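Telomerase reverse transcriptase (Candida tropicalis MYA-3404, PDB 6ZD1) probably extends chromosome ends as a reverse transcriptase, adding telomeric DNA repeats copied from a template within the RNA component of telomerase. Local coordinates at residues Ser282-Val287 against Tyr369-Tyr374; Ile274-Tyr279 against Glu373-Glu379; Leu330-Met335 against Ile558-Leu563. One frame throughout, in Å; residues are numbered along the deposited sequence.

Contact 1 (Ser282-Val287 against Tyr369-Tyr374); sequences SPVRQV and YHVREY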
loop_
_atom_site.group_PDB
_atom_site.type_symbol
_atom_site.label_atom_id
_atom_site.label_comp_id
_atom_site.label_asym_id
_atom_site.label_seq_id
_atom_site.Cartn_x
_atom_site.Cartn_y
_atom_site.Cartn_z
ATOM N N SER A 282 4.552 18.596 -1.613
ATOM C CA SER A 282 5.475 17.860 -2.474
ATOM C C SER A 282 6.865 18.484 -2.504
ATOM O O SER A 282 7.851 17.736 -2.368
ATOM C CB SER A 282 4.880 17.734 -3.881
ATOM O OG SER A 282 5.741 16.997 -4.732
ATOM N N PRO A 283 7.033 19.807 -2.656
ATOM C CA PRO A 283 8.395 20.362 -2.583
ATOM C C PRO A 283 9.074 20.119 -1.248
ATOM O O PRO A 283 10.267 19.790 -1.221
ATOM C CB PRO A 283 8.175 21.858 -2.846
ATOM C CG PRO A 283 6.937 21.907 -3.656
ATOM C CD PRO A 283 6.062 20.834 -3.079
ATOM N N VAL A 284 8.346 20.261 -0.139
ATOM C CA VAL A 284 8.948 20.048 1.177
ATOM C C VAL A 284 9.493 18.630 1.281
ATOM O O VAL A 284 10.622 18.410 1.733
ATOM C CB VAL A 284 7.933 20.351 2.294
ATOM C CG1 VAL A 284 8.412 19.781 3.622
ATOM C CG2 VAL A 284 7.718 21.848 2.416
ATOM N N ARG A 285 8.709 17.646 0.831
ATOM C CA ARG A 285 9.177 16.266 0.880
ATOM C C ARG A 285 10.354 16.048 -0.066
ATOM O O ARG A 285 11.292 15.311 0.264
ATOM C CB ARG A 285 8.033 15.307 0.556
ATOM C CG ARG A 285 8.426 13.845 0.640
ATOM C CD ARG A 285 7.218 12.939 0.794
ATOM N NE ARG A 285 6.295 13.034 -0.331
ATOM C CZ ARG A 285 5.247 12.231 -0.496
ATOM N NH1 ARG A 285 5.001 11.274 0.389
ATOM N NH2 ARG A 285 4.448 12.377 -1.546
ATOM N N GLN A 286 10.344 16.709 -1.228
ATOM C CA GLN A 286 11.438 16.529 -2.182
ATOM C C GLN A 286 12.753 17.069 -1.630
ATOM O O GLN A 286 13.804 16.431 -1.775
ATOM C CB GLN A 286 11.114 17.212 -3.509
ATOM C CG GLN A 286 10.044 16.535 -4.345
ATOM C CD GLN A 286 9.830 17.248 -5.669
ATOM O OE1 GLN A 286 10.735 17.315 -6.504
ATOM N NE2 GLN A 286 8.637 17.799 -5.861
ATOM N N VAL A 287 12.717 18.243 -0.995
ATOM C CA VAL A 287 13.947 18.833 -0.478
ATOM C C VAL A 287 14.463 18.029 0.708
ATOM O O VAL A 287 15.671 17.801 0.843
ATOM C CB VAL A 287 13.716 20.309 -0.107
ATOM C CG1 VAL A 287 14.992 20.925 0.455
ATOM C CG2 VAL A 287 13.230 21.081 -1.321
ATOM N N TYR A 369 15.169 26.423 -3.024
ATOM C CA TYR A 369 15.481 25.149 -3.652
ATOM C C TYR A 369 14.558 24.945 -4.843
ATOM O O TYR A 369 13.386 25.332 -4.804
ATOM C CB TYR A 369 15.319 23.991 -2.662
ATOM C CG TYR A 369 16.086 24.180 -1.375
ATOM C CD1 TYR A 369 15.513 24.838 -0.293
ATOM C CD2 TYR A 369 17.382 23.705 -1.242
ATOM C CE1 TYR A 369 16.211 25.016 0.887
ATOM C CE2 TYR A 369 18.090 23.879 -0.069
ATOM C CZ TYR A 369 17.501 24.535 0.992
ATOM O OH TYR A 369 18.201 24.710 2.163
ATOM N N HIS A 370 15.085 24.331 -5.895
ATOM C CA HIS A 370 14.347 24.125 -7.132
ATOM C C HIS A 370 14.088 22.637 -7.303
ATOM O O HIS A 370 15.028 21.851 -7.468
ATOM C CB HIS A 370 15.113 24.688 -8.330
ATOM C CG HIS A 370 15.332 26.166 -8.260
ATOM N ND1 HIS A 370 14.354 27.080 -8.586
ATOM C CD2 HIS A 370 16.416 26.892 -7.892
ATOM C CE1 HIS A 370 14.826 28.304 -8.426
ATOM N NE2 HIS A 370 16.075 28.216 -8.006
ATOM N N VAL A 371 12.814 22.257 -7.262
ATOM C CA VAL A 371 12.390 20.872 -7.339
ATOM C C VAL A 371 11.321 20.757 -8.421
ATOM O O VAL A 371 10.914 21.747 -9.025
ATOM C CB VAL A 371 11.875 20.354 -5.982
ATOM C CG1 VAL A 371 13.002 20.368 -4.957
ATOM C CG2 VAL A 371 10.713 21.209 -5.502
ATOM N N ARG A 372 10.856 19.534 -8.647
ATOM C CA ARG A 372 9.950 19.255 -9.750
ATOM C C ARG A 372 8.496 19.436 -9.334
ATOM O O ARG A 372 8.137 19.294 -8.162
ATOM C CB ARG A 372 10.162 17.833 -10.268
ATOM C CG ARG A 372 11.530 17.587 -10.878
ATOM C CD ARG A 372 11.788 16.097 -11.066
ATOM N NE ARG A 372 10.672 15.422 -11.724
ATOM C CZ ARG A 372 10.565 15.259 -13.039
ATOM N NH1 ARG A 372 11.510 15.723 -13.847
ATOM N NH2 ARG A 372 9.512 14.631 -13.547
ATOM N N GLU A 373 7.660 19.751 -10.318
ATOM C CA GLU A 373 6.219 19.762 -10.135
ATOM C C GLU A 373 5.648 18.417 -10.564
ATOM O O GLU A 373 6.180 17.749 -11.455
ATOM C CB GLU A 373 5.570 20.892 -10.943
ATOM C CG GLU A 373 4.053 20.980 -10.805
ATOM C CD GLU A 373 3.415 21.900 -11.832
ATOM O OE1 GLU A 373 3.153 23.077 -11.501
ATOM O OE2 GLU A 373 3.179 21.444 -12.970
ATOM N N TYR A 374 4.566 18.014 -9.902
ATOM C CA TYR A 374 3.875 16.781 -10.232
ATOM C C TYR A 374 2.377 17.026 -10.176
ATOM O O TYR A 374 1.900 17.939 -9.499
ATOM C CB TYR A 374 4.251 15.641 -9.277
ATOM C CG TYR A 374 5.703 15.236 -9.337
ATOM C CD1 TYR A 374 6.167 14.395 -10.339
ATOM C CD2 TYR A 374 6.611 15.690 -8.390
ATOM C CE1 TYR A 374 7.495 14.019 -10.399
ATOM C CE2 TYR A 374 7.944 15.319 -8.445
ATOM C CZ TYR A 374 8.377 14.481 -9.453
ATOM O OH TYR A 374 9.698 14.100 -9.521
#

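Contact 2 (Ile274-Tyr279 against Glu373-Glu379); sequences IFYQKY and EYGTLDE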
loop_
_atom_site.group_PDB
_atom_site.type_symbol
_atom_site.label_atom_id
_atom_site.label_comp_id
_atom_site.label_asym_id
_atom_site.label_seq_id
_atom_site.Cartn_x
_atom_site.Cartn_y
_atom_site.Cartn_z
ATOM N N ILE A 274 -5.426 20.076 -3.024
ATOM C CA ILE A 274 -4.720 19.675 -4.238
ATOM C C ILE A 274 -3.614 20.669 -4.570
ATOM O O ILE A 274 -2.500 20.279 -4.944
ATOM C CB ILE A 274 -5.714 19.524 -5.405
ATOM C CG1 ILE A 274 -6.643 18.336 -5.173
ATOM C CG2 ILE A 274 -4.980 19.370 -6.727
ATOM C CD1 ILE A 274 -7.673 18.165 -6.268
ATOM N N PHE A 275 -3.899 21.967 -4.448
ATOM C CA PHE A 275 -2.857 22.959 -4.684
ATOM C C PHE A 275 -1.844 22.976 -3.547
ATOM O O PHE A 275 -0.647 23.190 -3.778
ATOM C CB PHE A 275 -3.473 24.345 -4.871
ATOM C CG PHE A 275 -4.225 24.500 -6.158
ATOM C CD1 PHE A 275 -5.202 25.469 -6.288
ATOM C CD2 PHE A 275 -3.955 23.676 -7.238
ATOM C CE1 PHE A 275 -5.895 25.614 -7.469
ATOM C CE2 PHE A 275 -4.647 23.817 -8.425
ATOM C CZ PHE A 275 -5.619 24.787 -8.541
ATOM N N TYR A 276 -2.301 22.755 -2.312
ATOM C CA TYR A 276 -1.370 22.664 -1.192
ATOM C C TYR A 276 -0.461 21.448 -1.333
ATOM O O TYR A 276 0.740 21.526 -1.053
ATOM C CB TYR A 276 -2.138 22.616 0.129
ATOM C CG TYR A 276 -1.261 22.639 1.364
ATOM C CD1 TYR A 276 -1.095 21.501 2.147
ATOM C CD2 TYR A 276 -0.604 23.801 1.749
ATOM C CE1 TYR A 276 -0.298 21.524 3.280
ATOM C CE2 TYR A 276 0.195 23.831 2.878
ATOM C CZ TYR A 276 0.346 22.691 3.638
ATOM O OH TYR A 276 1.142 22.724 4.762
ATOM N N GLN A 277 -1.014 20.321 -1.785
ATOM C CA GLN A 277 -0.197 19.128 -1.971
ATOM C C GLN A 277 0.787 19.312 -3.117
ATOM O O GLN A 277 1.961 18.940 -3.000
ATOM C CB GLN A 277 -1.095 17.916 -2.218
ATOM C CG GLN A 277 -0.368 16.583 -2.294
ATOM C CD GLN A 277 -1.321 15.418 -2.523
ATOM O OE1 GLN A 277 -2.418 15.593 -3.058
ATOM N NE2 GLN A 277 -0.907 14.224 -2.110
ATOM N N LYS A 278 0.341 19.923 -4.217
ATOM C CA LYS A 278 1.194 20.028 -5.398
ATOM C C LYS A 278 2.319 21.034 -5.191
ATOM O O LYS A 278 3.475 20.758 -5.540
ATOM C CB LYS A 278 0.361 20.416 -6.620
ATOM C CG LYS A 278 1.197 20.682 -7.868
ATOM C CD LYS A 278 0.343 21.164 -9.033
ATOM C CE LYS A 278 -0.744 20.158 -9.373
ATOM N NZ LYS A 278 -1.646 20.648 -10.451
ATOM N N TYR A 279 2.005 22.202 -4.626
ATOM C CA TYR A 279 2.946 23.314 -4.579
ATOM C C TYR A 279 3.648 23.489 -3.236
ATOM O O TYR A 279 4.679 24.168 -3.187
ATOM C CB TYR A 279 2.233 24.626 -4.936
ATOM C CG TYR A 279 1.653 24.665 -6.334
ATOM C CD1 TYR A 279 0.309 24.394 -6.557
ATOM C CD2 TYR A 279 2.446 24.978 -7.425
ATOM C CE1 TYR A 279 -0.226 24.433 -7.832
ATOM C CE2 TYR A 279 1.922 25.019 -8.703
ATOM C CZ TYR A 279 0.587 24.746 -8.902
ATOM O OH TYR A 279 0.066 24.786 -10.174
ATOM N N GLU A 373 7.660 19.751 -10.318
ATOM C CA GLU A 373 6.219 19.762 -10.135
ATOM C C GLU A 373 5.648 18.417 -10.564
ATOM O O GLU A 373 6.180 17.749 -11.455
ATOM C CB GLU A 373 5.570 20.892 -10.943
ATOM C CG GLU A 373 4.053 20.980 -10.805
ATOM C CD GLU A 373 3.415 21.900 -11.832
ATOM O OE1 GLU A 373 3.153 23.077 -11.501
ATOM O OE2 GLU A 373 3.179 21.444 -12.970
ATOM N N TYR A 374 4.566 18.014 -9.902
ATOM C CA TYR A 374 3.875 16.781 -10.232
ATOM C C TYR A 374 2.377 17.026 -10.176
ATOM O O TYR A 374 1.900 17.939 -9.499
ATOM C CB TYR A 374 4.251 15.641 -9.277
ATOM C CG TYR A 374 5.703 15.236 -9.337
ATOM C CD1 TYR A 374 6.167 14.395 -10.339
ATOM C CD2 TYR A 374 6.611 15.690 -8.390
ATOM C CE1 TYR A 374 7.495 14.019 -10.399
ATOM C CE2 TYR A 374 7.944 15.319 -8.445
ATOM C CZ TYR A 374 8.377 14.481 -9.453
ATOM O OH TYR A 374 9.698 14.100 -9.521
ATOM N N GLY A 375 1.642 16.195 -10.888
ATOM C CA GLY A 375 0.200 16.276 -10.854
ATOM C C GLY A 375 -0.386 15.479 -9.708
ATOM O O GLY A 375 0.312 14.763 -8.990
ATOM N N THR A 376 -1.697 15.604 -9.559
ATOM C CA THR A 376 -2.472 14.855 -8.588
ATOM C C THR A 376 -3.237 13.776 -9.344
ATOM O O THR A 376 -3.449 13.883 -10.555
ATOM C CB THR A 376 -3.432 15.785 -7.831
ATOM O OG1 THR A 376 -2.704 16.896 -7.287
ATOM C CG2 THR A 376 -4.156 15.042 -6.711
ATOM N N LEU A 377 -3.590 12.692 -8.644
ATOM C CA LEU A 377 -4.430 11.667 -9.262
ATOM C C LEU A 377 -5.697 12.292 -9.806
ATOM O O LEU A 377 -6.040 12.115 -10.982
ATOM C CB LEU A 377 -4.781 10.553 -8.274
ATOM C CG LEU A 377 -5.766 9.550 -8.896
ATOM C CD1 LEU A 377 -5.135 8.881 -10.105
ATOM C CD2 LEU A 377 -6.243 8.529 -7.901
ATOM N N ASP A 378 -6.386 13.041 -8.935
ATOM C CA ASP A 378 -7.686 13.695 -9.251
ATOM C C ASP A 378 -7.515 14.833 -10.267
ATOM O O ASP A 378 -8.345 15.763 -10.243
ATOM C CB ASP A 378 -8.384 14.182 -7.978
ATOM C CG ASP A 378 -8.030 13.365 -6.747
ATOM O OD1 ASP A 378 -7.616 12.202 -6.916
ATOM O OD2 ASP A 378 -8.172 13.900 -5.630
ATOM N N GLU A 379 -6.489 14.764 -11.120
ATOM C CA GLU A 379 -6.285 15.809 -12.162
ATOM C C GLU A 379 -7.004 15.348 -13.434
ATOM O O GLU A 379 -8.002 15.986 -13.825
ATOM C CB GLU A 379 -4.792 16.024 -12.417
ATOM C CG GLU A 379 -4.452 17.435 -12.864
ATOM C CD GLU A 379 -3.670 18.249 -11.848
ATOM O OE1 GLU A 379 -3.077 19.272 -12.244
ATOM O OE2 GLU A 379 -3.656 17.858 -10.665
#

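Contact 3 (Leu330-Met335 against Ile558-Leu563); sequences LPVLYM and INCLTL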
loop_
_atom_site.group_PDB
_atom_site.type_symbol
_atom_site.label_atom_id
_atom_site.label_comp_id
_atom_site.label_asym_id
_atom_site.label_seq_id
_atom_site.Cartn_x
_atom_site.Cartn_y
_atom_site.Cartn_z
ATOM N N LEU A 330 36.583 -16.665 6.621
ATOM C CA LEU A 330 35.482 -16.020 7.312
ATOM C C LEU A 330 35.682 -16.169 8.808
ATOM O O LEU A 330 35.762 -17.306 9.301
ATOM C CB LEU A 330 34.148 -16.623 6.890
ATOM C CG LEU A 330 32.952 -15.688 7.067
ATOM C CD1 LEU A 330 33.179 -14.409 6.274
ATOM C CD2 LEU A 330 31.667 -16.371 6.638
ATOM N N PRO A 331 35.799 -15.081 9.560
ATOM C CA PRO A 331 35.999 -15.195 11.006
ATOM C C PRO A 331 34.699 -15.564 11.705
ATOM O O PRO A 331 33.612 -15.544 11.125
ATOM C CB PRO A 331 36.460 -13.789 11.425
ATOM C CG PRO A 331 36.604 -12.995 10.142
ATOM C CD PRO A 331 35.755 -13.678 9.121
ATOM N N VAL A 332 34.833 -15.906 12.984
ATOM C CA VAL A 332 33.656 -16.073 13.828
ATOM C C VAL A 332 32.996 -14.712 13.981
ATOM O O VAL A 332 33.635 -13.739 14.398
ATOM C CB VAL A 332 34.031 -16.674 15.189
ATOM C CG1 VAL A 332 32.796 -16.803 16.069
ATOM C CG2 VAL A 332 34.706 -18.027 15.000
ATOM N N LEU A 333 31.721 -14.629 13.611
ATOM C CA LEU A 333 30.990 -13.372 13.566
ATOM C C LEU A 333 29.897 -13.361 14.621
ATOM O O LEU A 333 29.279 -14.391 14.901
ATOM C CB LEU A 333 30.378 -13.139 12.184
ATOM C CG LEU A 333 31.402 -12.972 11.062
ATOM C CD1 LEU A 333 30.706 -12.886 9.724
ATOM C CD2 LEU A 333 32.259 -11.739 11.308
ATOM N N TYR A 334 29.670 -12.192 15.207
ATOM C CA TYR A 334 28.643 -11.988 16.215
ATOM C C TYR A 334 27.600 -11.038 15.652
ATOM O O TYR A 334 27.943 -10.055 14.988
ATOM C CB TYR A 334 29.244 -11.416 17.504
ATOM C CG TYR A 334 30.468 -12.162 17.981
ATOM C CD1 TYR A 334 31.708 -11.955 17.388
ATOM C CD2 TYR A 334 30.386 -13.073 19.021
ATOM C CE1 TYR A 334 32.827 -12.642 17.808
ATOM C CE2 TYR A 334 31.502 -13.764 19.451
ATOM C CZ TYR A 334 32.719 -13.543 18.840
ATOM O OH TYR A 334 33.838 -14.223 19.261
HETATM N N MSE A 335 26.331 -11.346 15.881
HETATM C CA MSE A 335 25.286 -10.471 15.375
HETATM C C MSE A 335 24.111 -10.307 16.323
HETATM O O MSE A 335 23.755 -11.217 17.075
HETATM C CB MSE A 335 24.791 -10.960 14.017
HETATM C CG MSE A 335 24.315 -12.390 13.995
HETATM SE SE MSE A 335 23.780 -12.881 12.190
HETATM C CE MSE A 335 25.485 -12.598 11.292
ATOM N N ILE A 558 19.316 -15.192 7.665
ATOM C CA ILE A 558 20.745 -14.899 7.660
ATOM C C ILE A 558 21.461 -15.949 8.498
ATOM O O ILE A 558 21.171 -16.104 9.692
ATOM C CB ILE A 558 21.038 -13.488 8.187
ATOM C CG1 ILE A 558 20.290 -12.447 7.353
ATOM C CG2 ILE A 558 22.533 -13.221 8.159
ATOM C CD1 ILE A 558 20.402 -11.038 7.892
ATOM N N ASN A 559 22.395 -16.665 7.875
ATOM C CA ASN A 559 23.212 -17.650 8.573
ATOM C C ASN A 559 24.408 -16.947 9.206
ATOM O O ASN A 559 25.212 -16.321 8.508
ATOM C CB ASN A 559 23.670 -18.754 7.618
ATOM C CG ASN A 559 24.291 -19.941 8.345
ATOM O OD1 ASN A 559 25.182 -19.780 9.179
ATOM N ND2 ASN A 559 23.815 -21.139 8.034
ATOM N N CYS A 560 24.523 -17.056 10.531
ATOM C CA CYS A 560 25.585 -16.380 11.269
ATOM C C CYS A 560 26.965 -16.936 10.950
ATOM O O CYS A 560 27.963 -16.231 11.130
ATOM C CB CYS A 560 25.319 -16.499 12.770
ATOM S SG CYS A 560 26.476 -15.612 13.830
ATOM N N LEU A 561 27.042 -18.177 10.482
ATOM C CA LEU A 561 28.309 -18.863 10.274
ATOM C C LEU A 561 28.905 -18.594 8.899
ATOM O O LEU A 561 30.124 -18.450 8.772
ATOM C CB LEU A 561 28.120 -20.366 10.467
ATOM C CG LEU A 561 29.377 -21.137 10.850
ATOM C CD1 LEU A 561 29.943 -20.593 12.150
ATOM C CD2 LEU A 561 29.052 -22.612 10.979
ATOM N N THR A 562 28.071 -18.555 7.861
ATOM C CA THR A 562 28.537 -18.352 6.498
ATOM C C THR A 562 28.050 -17.052 5.873
ATOM O O THR A 562 28.441 -16.750 4.738
ATOM C CB THR A 562 28.105 -19.527 5.614
ATOM O OG1 THR A 562 26.675 -19.594 5.575
ATOM C CG2 THR A 562 28.649 -20.835 6.168
ATOM N N LEU A 563 27.216 -16.279 6.572
ATOM C CA LEU A 563 26.637 -15.043 6.038
ATOM C C LEU A 563 25.846 -15.313 4.758
ATOM O O LEU A 563 25.875 -14.531 3.805
ATOM C CB LEU A 563 27.699 -13.961 5.821
ATOM C CG LEU A 563 28.162 -13.224 7.086
ATOM C CD1 LEU A 563 28.981 -11.992 6.732
ATOM C CD2 LEU A 563 26.982 -12.844 7.967
#

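Contact 1 (Ser282-Val287 against Tyr369-Tyr374)
Q286 reaches from helix 263-298 to the backbone of R372 on strand 368-372, and its side chain can be followed atom by atom. CB lies against V371, 4.0 Å from CG1 of that valine. CG stands anti to the carbonyl carbon (chi1 -72°) and the chain stays extended beyond it, which carries the amide past V371 to the strand backbone. There CD comes to the edge of the Y374 ring, with amide and ring planes 60° apart. OE1 of Q286 accepts the backbone N of R372 at 3.1 Å. NE2 of Q286 gives an almost straight bond (175°) to the backbone O of R372, and that oxygen sits in the amide plane. NE2 of Q286 also bonds OG of S282, one helical turn back, at 3.2 Å and somewhat tilted from the amide plane; the same hydroxyl is hydrogen-bonded to E668.

Beside the amide the contact is apolar. V371 sets CG2 against CB of P283 (3.7 Å) and CG1 against CG2 of V287. The other methyl of V287, CG1, sits over the centre of one face of the Y369 ring, 3.9 Å from its centroid, a CH-pi contact. The strand runs steeply across the helix axis. It pairs antiparallel with strand 423-427, whose I426 also touches P283 and V284, and the two-stranded sheet lies against the long helix within the reverse transcriptase region. One primary amide thus satisfies both the N-H and the C=O of R372, and its two bonds fix which way round the amide is turned.

Contact 2 (Ile274-Tyr279 against Glu373-Glu379)
K278 lies along the backbone of Y374 and G375 and meets E379 at about a right angle. CG is anti to the backbone N (chi1 174°), and a bend at chi3 (-58°) turns the end of the chain toward the acid. On the way its methylenes skirt a carbonyl: CG of K278 is 3.3 Å from O of Y374, and CD and CE stay close to the same oxygen. NZ of K278 then forms a salt bridge with OE1 of E379 at 2.7 Å, on the syn lone pair of that oxygen. The other carboxylate oxygen, OE2 of E379, accepts the backbone N of T376 at 3.2 Å from well above the carboxylate plane, so one acid ties the lysine to the start of the type I turn T376-E379.

E373 comes in on another side of the lysine, the two chains crossing at a slant with CG of E373 4.1 Å from CG of K278. Farther out E373 runs beside Y279, both pointing the same way; its carboxylate is almost perpendicular to the ring (87°), and OE1 of E373 is 3.6 Å from CE2 of Y279. K278 CG lies over the centre of one face of that ring.

At the other end I274 meets T376 obliquely, CG2 of I274 lying 3.4 Å from OG1 of T376. D378, the third residue of the turn, is held by a salt bridge to K270, farther back on helix 263-298.

The contact joins that helix to the loop following strand 368-372. With E379 bonded and OE1 of E373 5.5 Å from NZ of K278, the ammonium of this buried lysine has two acids near it, which probably favours its charged form.

Contact 3 (Leu330-Met335 against Ile558-Leu563)
Apolar contacts do most of the joining between L333, M335 and the 558-563 turn. L333 and L563 cross at about a right angle, with CD1 of L333 3.6 Å from CD1 of L563. M335, a selenomethionine, slides past L563 in the opposite direction. Its CG lies between backbone N and carbonyl carbon (chi1 55°), and a bend at chi3 (60°) lays CE of M335 against CD2 of L563 at 3.7 Å and against CA of C560. SE of M335 meets CG2 of I558 at 4.2 Å, and CG of M335 faces SG of C560 at 3.9 Å.

Strand 334-339 is an inner strand of a four-stranded antiparallel sheet, consistent with the palm of the reverse transcriptase fold, and the turn leads from strand 556-559 to strand 565-567 of a small three-stranded antiparallel sheet. The contact therefore sets the entry to one sheet against a turn of the other; F319 and R320 of helix 309-326 also touch L563.

Contacts with backbone oxygens form a second group. SG of C560 approaches O of L333 to 3.2 Å, and CD2 of L330 lies 3.4 Å from O of L561.

Hydrogen bonds act within the turn itself. OD1 of N559 accepts the backbone N of L561 at 2.8 Å, in the carbonyl plane, making an Asx turn; a weak bond comes to it from N of T562. L563, with positive phi (58°), turns its side chain back toward L333 and M335.

In the fold
Contacts 1 and 2 are neighbours on helix 263-298, their centres 12 Å apart. They share E373 and Y374, where strand 368-372 gives way to the following loop, and successive turns of the helix connect them through a probable hydrogen bond from N of S282 to O of Q277 (3.0 Å). The loop at 665-668 lies beside both: E668 touches Q286 and Y374, while M667 and G665 bond the backbone of G375 and L377. Contact 3 belongs to the probable palm sheet, away from that long helix; its centre is about 42 Å from that of contact 1 and 48 Å from that of contact 2, across the chain's centre from the latter. Along the sequence its segments alternate with theirs.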